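Local atomic coordinates of esterase (Capnocytophaga ochracea, PDB entry 4W9R), a protein that is of unknown function but belongs to the putative esterase family of the alpha/beta-hydrolase clan and may therefore hydrolyse esters. Residues F244-E257 and A283-S296. Sequence-based numbering, arbitrary orientation.
Sequences FKTQMETLETGIYE and ATYTAINSSQDWES
Ile255 packs as a knob into a hole formed by Thr284, Ala287, Ile288 and Ser296. Ile255 CG2 lies 3.9 Å from Ile288 CG1 and also touches the Ala287 methyl. CD1 extends along the other branch to the Ala287 carbonyl and Ser291 OG. The Phe244 ring lies against Ala283, Thr286 and Ala287. Phe244 CG is anti to the backbone N (chi1 163°), which carries the ring across to helix 278-290. Ala283 O sits at the ring edge, near its plane. Phe244 CE1 also meets Ala287 CB at 3.8 Å, while CZ reaches the Thr286 methyl. One face of the ring is lined by Glu249 CG. Selenomethionine Met248 bends at chi3 and brings Met248 CE to 3.7 Å from Thr284 CA.

The polar end centres on Ser296. Ser296 OG accepts a nearly straight bond from Tyr256 N (3.2 Å, 172°) and a weak one from Ile255 N. The same hydroxyl donates to Asp293 OD2, on the syn side but out of the carboxylate plane. A water accepts from Gly254 N and donates to Asp293 OD2, adding a second link between the segments. An alanine in place of Ser296 would probably leave Tyr256 N without its acceptor and Asp293 OD2 without its serine donor.

A Schellman motif with Gln292 at C-prime ends helix 278-290. Asp293 takes the N-cap position of helix 294-306, with a weak bond from Glu295 N to its OD1. The contact sets the connection between helices 241-248 and 255-270 against this turn, in the helical C-terminal part that follows the alpha/beta-hydrolase-type sheet.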
loop_
_atom_site.group_PDB
_atom_site.type_symbol
_atom_site.label_atom_id
_atom_site.label_comp_id
_atom_site.label_asym_id
_atom_site.label_seq_id
_atom_site.Cartn_x
_atom_site.Cartn_y
_atom_site.Cartn_z
ATOM N N PHE B 244 -18.203 20.421 4.650
ATOM C CA PHE B 244 -19.560 20.947 4.744
ATOM C C PHE B 244 -19.618 22.186 5.630
ATOM O O PHE B 244 -20.195 23.206 5.255
ATOM C CB PHE B 244 -20.499 19.863 5.279
ATOM C CG PHE B 244 -21.811 20.384 5.790
ATOM C CD1 PHE B 244 -22.812 20.765 4.913
ATOM C CD2 PHE B 244 -22.050 20.473 7.153
ATOM C CE1 PHE B 244 -24.023 21.238 5.385
ATOM C CE2 PHE B 244 -23.258 20.944 7.630
ATOM C CZ PHE B 244 -24.246 21.325 6.745
ATOM N N LYS B 245 -19.003 22.091 6.803
ATOM C CA LYS B 245 -19.022 23.172 7.779
ATOM C C LYS B 245 -18.256 24.399 7.284
ATOM O O LYS B 245 -18.532 25.526 7.696
ATOM C CB LYS B 245 -18.439 22.679 9.107
ATOM C CG LYS B 245 -18.784 23.528 10.313
ATOM C CD LYS B 245 -18.417 22.806 11.604
ATOM C CE LYS B 245 -19.141 21.468 11.715
ATOM N NZ LYS B 245 -18.823 20.747 12.982
ATOM N N THR B 246 -17.299 24.171 6.388
ATOM C CA THR B 246 -16.425 25.231 5.896
ATOM C C THR B 246 -16.851 25.775 4.535
ATOM O O THR B 246 -17.167 26.953 4.403
ATOM C CB THR B 246 -14.967 24.749 5.796
ATOM O OG1 THR B 246 -14.507 24.340 7.090
ATOM C CG2 THR B 246 -14.073 25.865 5.276
ATOM N N GLN B 247 -16.826 24.921 3.518
ATOM C CA GLN B 247 -17.067 25.361 2.148
ATOM C C GLN B 247 -18.545 25.544 1.797
ATOM O O GLN B 247 -18.869 26.194 0.804
ATOM C CB GLN B 247 -16.434 24.369 1.169
ATOM C CG GLN B 247 -14.962 24.108 1.428
ATOM C CD GLN B 247 -14.121 25.363 1.326
ATOM O OE1 GLN B 247 -13.204 25.574 2.119
ATOM N NE2 GLN B 247 -14.425 26.203 0.341
HETATM N N MSE B 248 -19.437 24.978 2.603
HETATM C CA MSE B 248 -20.862 24.995 2.276
HETATM C C MSE B 248 -21.673 25.919 3.183
HETATM O O MSE B 248 -22.278 26.880 2.709
HETATM C CB MSE B 248 -21.436 23.579 2.321
HETATM C CG MSE B 248 -20.760 22.625 1.349
HETATM SE SE MSE B 248 -21.877 21.109 0.848
HETATM C CE MSE B 248 -23.244 22.063 -0.165
ATOM N N GLU B 249 -21.706 25.616 4.477
ATOM C CA GLU B 249 -22.485 26.404 5.432
ATOM C C GLU B 249 -22.102 27.883 5.461
ATOM O O GLU B 249 -22.885 28.720 5.913
ATOM C CB GLU B 249 -22.350 25.821 6.839
ATOM C CG GLU B 249 -23.254 24.634 7.103
ATOM C CD GLU B 249 -23.768 24.602 8.529
ATOM O OE1 GLU B 249 -23.423 25.519 9.303
ATOM O OE2 GLU B 249 -24.520 23.667 8.874
ATOM N N THR B 250 -20.905 28.204 4.983
ATOM C CA THR B 250 -20.450 29.589 4.942
ATOM C C THR B 250 -20.982 30.325 3.716
ATOM O O THR B 250 -20.810 31.536 3.587
ATOM C CB THR B 250 -18.915 29.678 4.949
ATOM O OG1 THR B 250 -18.387 28.916 3.855
ATOM C CG2 THR B 250 -18.356 29.141 6.260
ATOM N N LEU B 251 -21.625 29.587 2.816
ATOM C CA LEU B 251 -22.226 30.184 1.628
ATOM C C LEU B 251 -23.628 30.707 1.922
ATOM O O LEU B 251 -24.469 29.985 2.458
ATOM C CB LEU B 251 -22.283 29.174 0.479
ATOM C CG LEU B 251 -20.965 28.709 -0.142
ATOM C CD1 LEU B 251 -21.234 27.712 -1.259
ATOM C CD2 LEU B 251 -20.164 29.894 -0.662
ATOM N N GLU B 252 -23.867 31.970 1.588
ATOM C CA GLU B 252 -25.198 32.553 1.716
ATOM C C GLU B 252 -26.084 32.149 0.540
ATOM O O GLU B 252 -27.265 31.850 0.713
ATOM C CB GLU B 252 -25.103 34.076 1.822
ATOM C CG GLU B 252 -24.317 34.549 3.034
ATOM C CD GLU B 252 -24.080 36.045 3.034
ATOM O OE1 GLU B 252 -24.416 36.702 2.025
ATOM O OE2 GLU B 252 -23.557 36.565 4.042
ATOM N N THR B 253 -25.504 32.148 -0.657
ATOM C CA THR B 253 -26.205 31.709 -1.859
ATOM C C THR B 253 -25.311 30.801 -2.701
ATOM O O THR B 253 -24.162 30.546 -2.340
ATOM C CB THR B 253 -26.667 32.901 -2.724
ATOM O OG1 THR B 253 -25.538 33.717 -3.062
ATOM C CG2 THR B 253 -27.692 33.746 -1.980
ATOM N N GLY B 254 -25.843 30.325 -3.823
ATOM C CA GLY B 254 -25.093 29.473 -4.732
ATOM C C GLY B 254 -24.679 28.145 -4.124
ATOM O O GLY B 254 -23.628 27.598 -4.461
ATOM N N ILE B 255 -25.512 27.620 -3.232
ATOM C CA ILE B 255 -25.205 26.378 -2.533
ATOM C C ILE B 255 -25.393 25.162 -3.436
ATOM O O ILE B 255 -24.582 24.236 -3.413
ATOM C CB ILE B 255 -26.071 26.229 -1.270
ATOM C CG1 ILE B 255 -25.719 27.333 -0.272
ATOM C CG2 ILE B 255 -25.882 24.860 -0.637
ATOM C CD1 ILE B 255 -26.330 27.141 1.085
ATOM N N TYR B 256 -26.458 25.167 -4.232
ATOM C CA TYR B 256 -26.671 24.103 -5.206
ATOM C C TYR B 256 -25.509 24.031 -6.188
ATOM O O TYR B 256 -25.104 22.947 -6.610
ATOM C CB TYR B 256 -27.982 24.305 -5.968
ATOM C CG TYR B 256 -28.026 23.554 -7.281
ATOM C CD1 TYR B 256 -28.261 22.187 -7.312
ATOM C CD2 TYR B 256 -27.823 24.211 -8.489
ATOM C CE1 TYR B 256 -28.296 21.494 -8.506
ATOM C CE2 TYR B 256 -27.856 23.528 -9.689
ATOM C CZ TYR B 256 -28.094 22.169 -9.692
ATOM O OH TYR B 256 -28.129 21.482 -10.885
ATOM N N GLU B 257 -24.979 25.196 -6.548
ATOM C CA GLU B 257 -23.872 25.284 -7.492
ATOM C C GLU B 257 -22.630 24.562 -6.979
ATOM O O GLU B 257 -21.854 24.023 -7.766
ATOM C CB GLU B 257 -23.538 26.748 -7.794
ATOM C CG GLU B 257 -24.421 27.390 -8.859
ATOM C CD GLU B 257 -25.868 27.541 -8.425
ATOM O OE1 GLU B 257 -26.129 27.575 -7.203
ATOM O OE2 GLU B 257 -26.747 27.629 -9.309
ATOM N N ALA B 283 -26.248 16.939 2.529
ATOM C CA ALA B 283 -25.335 17.997 2.941
ATOM C C ALA B 283 -25.708 19.301 2.251
ATOM O O ALA B 283 -25.665 20.373 2.854
ATOM C CB ALA B 283 -23.898 17.619 2.628
ATOM N N THR B 284 -26.083 19.197 0.981
ATOM C CA THR B 284 -26.498 20.356 0.205
ATOM C C THR B 284 -27.819 20.899 0.735
ATOM O O THR B 284 -27.994 22.109 0.877
ATOM C CB THR B 284 -26.643 20.009 -1.288
ATOM O OG1 THR B 284 -25.437 19.394 -1.759
ATOM C CG2 THR B 284 -26.925 21.262 -2.105
ATOM N N TYR B 285 -28.739 19.988 1.038
ATOM C CA TYR B 285 -30.064 20.344 1.534
ATOM C C TYR B 285 -29.998 21.023 2.900
ATOM O O TYR B 285 -30.697 22.005 3.147
ATOM C CB TYR B 285 -30.946 19.095 1.602
ATOM C CG TYR B 285 -32.309 19.308 2.222
ATOM C CD1 TYR B 285 -33.316 19.967 1.528
ATOM C CD2 TYR B 285 -32.595 18.832 3.494
ATOM C CE1 TYR B 285 -34.566 20.154 2.089
ATOM C CE2 TYR B 285 -33.842 19.015 4.063
ATOM C CZ TYR B 285 -34.822 19.676 3.356
ATOM O OH TYR B 285 -36.064 19.859 3.920
ATOM N N THR B 286 -29.154 20.495 3.780
ATOM C CA THR B 286 -28.995 21.047 5.122
ATOM C C THR B 286 -28.406 22.456 5.068
ATOM O O THR B 286 -28.832 23.346 5.805
ATOM C CB THR B 286 -28.098 20.148 5.997
ATOM O OG1 THR B 286 -28.660 18.831 6.063
ATOM C CG2 THR B 286 -27.982 20.708 7.405
ATOM N N ALA B 287 -27.429 22.650 4.186
ATOM C CA ALA B 287 -26.795 23.952 4.014
ATOM C C ALA B 287 -27.782 24.957 3.434
ATOM O O ALA B 287 -27.765 26.138 3.785
ATOM C CB ALA B 287 -25.572 23.832 3.120
ATOM N N ILE B 288 -28.637 24.475 2.538
ATOM C CA ILE B 288 -29.678 25.294 1.933
ATOM C C ILE B 288 -30.619 25.851 2.998
ATOM O O ILE B 288 -30.964 27.035 2.980
ATOM C CB ILE B 288 -30.478 24.482 0.892
ATOM C CG1 ILE B 288 -29.710 24.419 -0.430
ATOM C CG2 ILE B 288 -31.857 25.081 0.668
ATOM C CD1 ILE B 288 -30.320 23.484 -1.449
ATOM N N ASN B 289 -31.012 24.998 3.939
ATOM C CA ASN B 289 -31.937 25.394 4.995
ATOM C C ASN B 289 -31.328 26.370 5.995
ATOM O O ASN B 289 -32.016 27.255 6.502
ATOM C CB ASN B 289 -32.450 24.158 5.736
ATOM C CG ASN B 289 -33.349 23.297 4.874
ATOM O OD1 ASN B 289 -33.924 23.768 3.891
ATOM N ND2 ASN B 289 -33.483 22.029 5.241
ATOM N N SER B 290 -30.040 26.206 6.282
ATOM C CA SER B 290 -29.374 27.031 7.285
ATOM C C SER B 290 -29.179 28.470 6.810
ATOM O O SER B 290 -29.241 29.406 7.607
ATOM C CB SER B 290 -28.026 26.419 7.671
ATOM O OG SER B 290 -27.133 26.411 6.572
ATOM N N SER B 291 -28.930 28.642 5.515
ATOM C CA SER B 291 -28.756 29.973 4.940
ATOM C C SER B 291 -30.051 30.502 4.329
ATOM O O SER B 291 -30.087 31.614 3.797
ATOM C CB SER B 291 -27.653 29.957 3.884
ATOM O OG SER B 291 -28.044 29.181 2.767
ATOM N N GLN B 292 -31.103 29.688 4.404
ATOM C CA GLN B 292 -32.418 30.022 3.854
ATOM C C GLN B 292 -32.371 30.423 2.382
ATOM O O GLN B 292 -33.132 31.289 1.947
ATOM C CB GLN B 292 -33.077 31.147 4.662
ATOM C CG GLN B 292 -33.536 30.744 6.053
ATOM C CD GLN B 292 -32.554 31.151 7.133
ATOM O OE1 GLN B 292 -31.549 31.808 6.859
ATOM N NE2 GLN B 292 -32.842 30.765 8.370
ATOM N N ASP B 293 -31.497 29.789 1.608
ATOM C CA ASP B 293 -31.445 30.086 0.185
ATOM C C ASP B 293 -32.333 29.089 -0.542
ATOM O O ASP B 293 -31.978 27.923 -0.698
ATOM C CB ASP B 293 -30.000 30.012 -0.318
ATOM C CG ASP B 293 -29.903 29.953 -1.827
ATOM O OD1 ASP B 293 -30.714 30.612 -2.511
ATOM O OD2 ASP B 293 -29.003 29.247 -2.328
ATOM N N TRP B 294 -33.473 29.569 -1.024
ATOM C CA TRP B 294 -34.490 28.674 -1.558
ATOM C C TRP B 294 -34.387 28.481 -3.060
ATOM O O TRP B 294 -35.040 27.604 -3.621
ATOM C CB TRP B 294 -35.884 29.187 -1.192
ATOM C CG TRP B 294 -36.040 29.490 0.270
ATOM C CD1 TRP B 294 -36.416 30.680 0.822
ATOM C CD2 TRP B 294 -35.807 28.596 1.366
ATOM N NE1 TRP B 294 -36.442 30.580 2.191
ATOM C CE2 TRP B 294 -36.071 29.311 2.552
ATOM C CE3 TRP B 294 -35.406 27.259 1.462
ATOM C CZ2 TRP B 294 -35.947 28.737 3.815
ATOM C CZ3 TRP B 294 -35.284 26.691 2.719
ATOM C CH2 TRP B 294 -35.554 27.429 3.877
ATOM N N GLU B 295 -33.554 29.278 -3.713
ATOM C CA GLU B 295 -33.405 29.155 -5.153
ATOM C C GLU B 295 -32.593 27.903 -5.455
ATOM O O GLU B 295 -32.786 27.253 -6.483
ATOM C CB GLU B 295 -32.747 30.401 -5.746
ATOM C CG GLU B 295 -33.145 30.682 -7.190
ATOM C CD GLU B 295 -34.638 30.929 -7.354
ATOM O OE1 GLU B 295 -35.277 31.424 -6.400
ATOM O OE2 GLU B 295 -35.175 30.625 -8.440
ATOM N N SER B 296 -31.695 27.564 -4.535
ATOM C CA SER B 296 -30.899 26.350 -4.646
ATOM C C SER B 296 -31.767 25.115 -4.443
ATOM O O SER B 296 -31.524 24.069 -5.042
ATOM C CB SER B 296 -29.753 26.362 -3.631
ATOM O OG SER B 296 -28.785 27.344 -3.957
HETATM O O HOH W 1 -28.409 30.594 -4.790
#